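Putative glucoamylase (Bacteroides uniformis, PDB 4GL3) probably hydrolyses glycosidic bonds as a glucoamylase-like glycoside hydrolase. Local coordinates at residues A[210-213]-A[214-217]; A[16-19]-A[20-24]. One frame throughout, in Å; residues are numbered along the deposited sequence.

Overall arrangement
The two contacts lie on opposite sides of the chain's centre, their own centres 41 Å apart and their nearest atoms about 28 Å apart, so they do not touch. Contact 2 comes first along the chain, wholly within helix 15-27, which packs on helices 337-349 and 378-393. Contact 1 follows, where the loop after helix 197-205 turns into helix 213-220, beside helix 404-412. Both are local, one within a helix and the other at a helix start. Helix outweighs strand in this fold, consistent with the six-hairpin clan of the family, and the contacts occupy separate places in one single-chain protein, their centres about 23 Å (contact 1) and 20 Å (contact 2) from its centre.

Contact 1: residues A[210-213]-A[214-217]; sequences PIAE and SVYH
I211 and V215 meet where the chain leaves a loop and enters helix 213-220. The valine can be followed outward: its CB lies 3.3 Å from A212 O. From there CG1, anti to the backbone N (chi1 168°), goes to the isoleucine, 3.8 Å from I211 CD1, and the two side chains cross obliquely. The other branch, CG2, turns back over the loop backbone, 3.6 Å from A212 O. Y200 of helix 197-205 touches both I211 and V215, so this apolar pair faces a neighbouring helix. An alanine in place of V215 would lack both methyls and would probably cost I211 CD1 its contact with CG1, opening a gap beside Y200.

The backbone turn is held by V215 N, which donates to A212 O at 3.1 Å; the nitrogen stands above the carbonyl plane, 60° out of it, as the chain winds into its first turn. One residue on, E213 O is shared by a nearly straight i to i+4 bond from H217 N (3.1 Å, 167°) and a weak i to i+3 bond from Y216 N as the helix begins.

At the polar edge, a water in the plane of the H217 ring lies 2.8 Å from H217 NE2 and donates to E213 OE1 at 3.3 Å, while H217 ND1 is hydrogen-bonded to Y268 OH. Both ring nitrogens thus have a partner, which should restrain the imidazole's rotation, and carboxylate and imidazole are linked through water and not directly.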
# COMPACT_ATOMS: atom_id res chain seq x y z
N PRO A 210 -11.11 -13.57 -14.97
CA PRO A 210 -9.81 -14.03 -14.44
C PRO A 210 -8.72 -14.15 -15.52
O PRO A 210 -9.03 -14.34 -16.71
CB PRO A 210 -10.11 -15.43 -13.91
CG PRO A 210 -11.24 -15.90 -14.79
CD PRO A 210 -12.09 -14.65 -15.03
N ILE A 211 -7.48 -14.03 -15.08
CA ILE A 211 -6.30 -14.31 -15.92
C ILE A 211 -5.97 -15.80 -15.94
O ILE A 211 -6.27 -16.54 -15.01
CB ILE A 211 -5.08 -13.48 -15.46
CG1 ILE A 211 -4.65 -13.89 -14.01
CG2 ILE A 211 -5.36 -11.98 -15.55
CD1 ILE A 211 -3.30 -13.40 -13.61
N ALA A 212 -5.35 -16.24 -17.04
CA ALA A 212 -4.76 -17.56 -17.11
C ALA A 212 -3.54 -17.63 -16.15
O ALA A 212 -2.90 -16.63 -15.86
CB ALA A 212 -4.35 -17.90 -18.57
N GLU A 213 -3.23 -18.83 -15.67
CA GLU A 213 -2.07 -19.02 -14.79
C GLU A 213 -0.78 -18.61 -15.44
O GLU A 213 0.10 -18.06 -14.77
CB GLU A 213 -1.97 -20.51 -14.37
CG GLU A 213 -3.13 -20.94 -13.49
CD GLU A 213 -3.26 -22.45 -13.41
OE1 GLU A 213 -2.18 -23.12 -13.42
OE2 GLU A 213 -4.41 -22.94 -13.34
N SER A 214 -0.67 -18.88 -16.73
CA SER A 214 0.53 -18.55 -17.48
C SER A 214 0.83 -17.02 -17.50
O SER A 214 1.99 -16.60 -17.68
CB SER A 214 0.41 -19.11 -18.90
OG SER A 214 -0.67 -18.39 -19.55
N VAL A 215 -0.19 -16.19 -17.27
CA VAL A 215 -0.02 -14.74 -17.16
C VAL A 215 0.87 -14.44 -15.94
O VAL A 215 1.75 -13.56 -16.01
CB VAL A 215 -1.40 -14.01 -17.11
CG1 VAL A 215 -1.32 -12.53 -16.70
CG2 VAL A 215 -2.17 -14.17 -18.43
N TYR A 216 0.64 -15.15 -14.85
CA TYR A 216 1.47 -14.99 -13.65
C TYR A 216 2.88 -15.56 -13.89
O TYR A 216 3.88 -14.88 -13.69
CB TYR A 216 0.83 -15.71 -12.46
CG TYR A 216 1.55 -15.57 -11.14
CD1 TYR A 216 1.69 -14.35 -10.54
CD2 TYR A 216 2.05 -16.69 -10.49
CE1 TYR A 216 2.30 -14.23 -9.33
CE2 TYR A 216 2.68 -16.57 -9.29
CZ TYR A 216 2.81 -15.34 -8.70
OH TYR A 216 3.44 -15.22 -7.48
N HIS A 217 2.95 -16.82 -14.30
CA HIS A 217 4.24 -17.51 -14.37
C HIS A 217 5.19 -16.96 -15.46
O HIS A 217 6.39 -16.89 -15.24
CB HIS A 217 4.04 -19.03 -14.51
CG HIS A 217 3.37 -19.62 -13.31
ND1 HIS A 217 3.98 -19.67 -12.07
CD2 HIS A 217 2.13 -20.14 -13.15
CE1 HIS A 217 3.15 -20.23 -11.21
NE2 HIS A 217 2.02 -20.53 -11.83
O HOH W 1 -0.23 -21.94 -11.07

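Contact 2: residues A[16-19]-A[20-24]; sequences DELM and TLVQK
T20 reaches back to D16 with two bonds to one acceptor. D16 O takes the backbone N of T20 at 3.0 Å and the hydroxyl OG1 at 2.9 Å, the two donors arriving from opposite faces of the carbonyl plane. The hydroxyl gets there because OG1 sits anti to the carbonyl carbon, beside the backbone N (chi1 -63°). R392 of helix 378-393 also hydrogen-bonds to OG1 and forms a salt bridge with D16, which ties this polar face to that helix.

The other bonds along the backbone repeat the i to i+4 step: L21 N to E17 O, V22 N to L18 O at 2.9 Å, and Q23 N to M19 O, with N-H...O angles of 161 to 164°. Such regularity marks an unbroken alpha-helix, and this part of helix 15-27 has an inner and an outer face, with L18, the selenomethionine M19, V22 and Q23 buried and D16, E17 and K24 exposed.

Apolar contact between the turns is slight. L18 CD1 comes 4.4 Å from V22 CG2, and that methyl lies nearer to L18 O, at 3.2 Å. These side chains also pack outward, L18 against M344 and Y348, V22 against I384 and I388.

Among longer polar side chains, Q23 runs its CG past M19 O at 3.3 Å, then carries its amide to helix 378-393, where OE1 accepts from R392 and NE2 hydrogen-bonds to E389 OE1 and I385 O.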
# COMPACT_ATOMS: atom_id res chain seq x y z
N ASP A 16 2.88 0.17 23.49
CA ASP A 16 1.45 0.13 23.12
C ASP A 16 0.86 1.55 23.01
O ASP A 16 0.11 1.84 22.08
CB ASP A 16 0.65 -0.72 24.11
CG ASP A 16 0.79 -2.21 23.84
OD1 ASP A 16 0.49 -2.67 22.72
OD2 ASP A 16 1.20 -2.94 24.75
N GLU A 17 1.21 2.43 23.96
CA GLU A 17 0.77 3.83 23.92
C GLU A 17 1.27 4.62 22.70
O GLU A 17 0.53 5.39 22.07
CB GLU A 17 1.20 4.56 25.20
CG GLU A 17 0.42 4.10 26.40
CD GLU A 17 0.99 4.62 27.72
OE1 GLU A 17 2.18 5.01 27.80
OE2 GLU A 17 0.23 4.60 28.70
N LEU A 18 2.54 4.41 22.38
CA LEU A 18 3.18 5.03 21.24
C LEU A 18 2.51 4.56 19.96
O LEU A 18 2.18 5.39 19.11
CB LEU A 18 4.68 4.71 21.21
CG LEU A 18 5.51 5.39 20.11
CD1 LEU A 18 5.34 6.91 20.20
CD2 LEU A 18 6.97 4.94 20.21
N MSE A 19 2.29 3.25 19.82
CA MSE A 19 1.66 2.72 18.62
C MSE A 19 0.28 3.28 18.44
O MSE A 19 -0.07 3.68 17.35
CB MSE A 19 1.61 1.19 18.63
CG MSE A 19 2.97 0.56 18.38
SE MSE A 19 2.92 -1.37 18.12
CE MSE A 19 2.69 -1.90 19.97
N THR A 20 -0.49 3.32 19.52
CA THR A 20 -1.84 3.81 19.50
C THR A 20 -1.87 5.29 19.14
O THR A 20 -2.67 5.69 18.31
CB THR A 20 -2.55 3.58 20.84
OG1 THR A 20 -2.62 2.17 21.07
CG2 THR A 20 -3.97 4.23 20.85
N LEU A 21 -0.97 6.08 19.72
CA LEU A 21 -0.90 7.51 19.34
C LEU A 21 -0.55 7.67 17.85
O LEU A 21 -1.18 8.47 17.15
CB LEU A 21 0.08 8.28 20.22
CG LEU A 21 0.24 9.78 19.90
CD1 LEU A 21 -1.07 10.50 20.15
CD2 LEU A 21 1.35 10.42 20.76
N VAL A 22 0.40 6.89 17.35
CA VAL A 22 0.79 7.01 15.94
C VAL A 22 -0.41 6.66 15.03
O VAL A 22 -0.73 7.39 14.07
CB VAL A 22 2.05 6.16 15.64
CG1 VAL A 22 2.32 6.03 14.13
CG2 VAL A 22 3.23 6.77 16.39
N GLN A 23 -1.12 5.60 15.37
CA GLN A 23 -2.29 5.21 14.59
C GLN A 23 -3.40 6.26 14.65
O GLN A 23 -4.01 6.59 13.64
CB GLN A 23 -2.82 3.87 15.11
CG GLN A 23 -1.94 2.67 14.84
CD GLN A 23 -2.63 1.39 15.29
OE1 GLN A 23 -2.77 1.17 16.50
NE2 GLN A 23 -3.10 0.55 14.32
N LYS A 24 -3.66 6.78 15.84
CA LYS A 24 -4.72 7.75 16.05
C LYS A 24 -4.44 9.08 15.35
O LYS A 24 -5.33 9.65 14.75
CB LYS A 24 -4.91 8.01 17.53
CG LYS A 24 -6.13 8.87 17.96
CD LYS A 24 -6.10 8.95 19.50
CE LYS A 24 -7.23 9.75 20.11
NZ LYS A 24 -8.53 9.13 19.81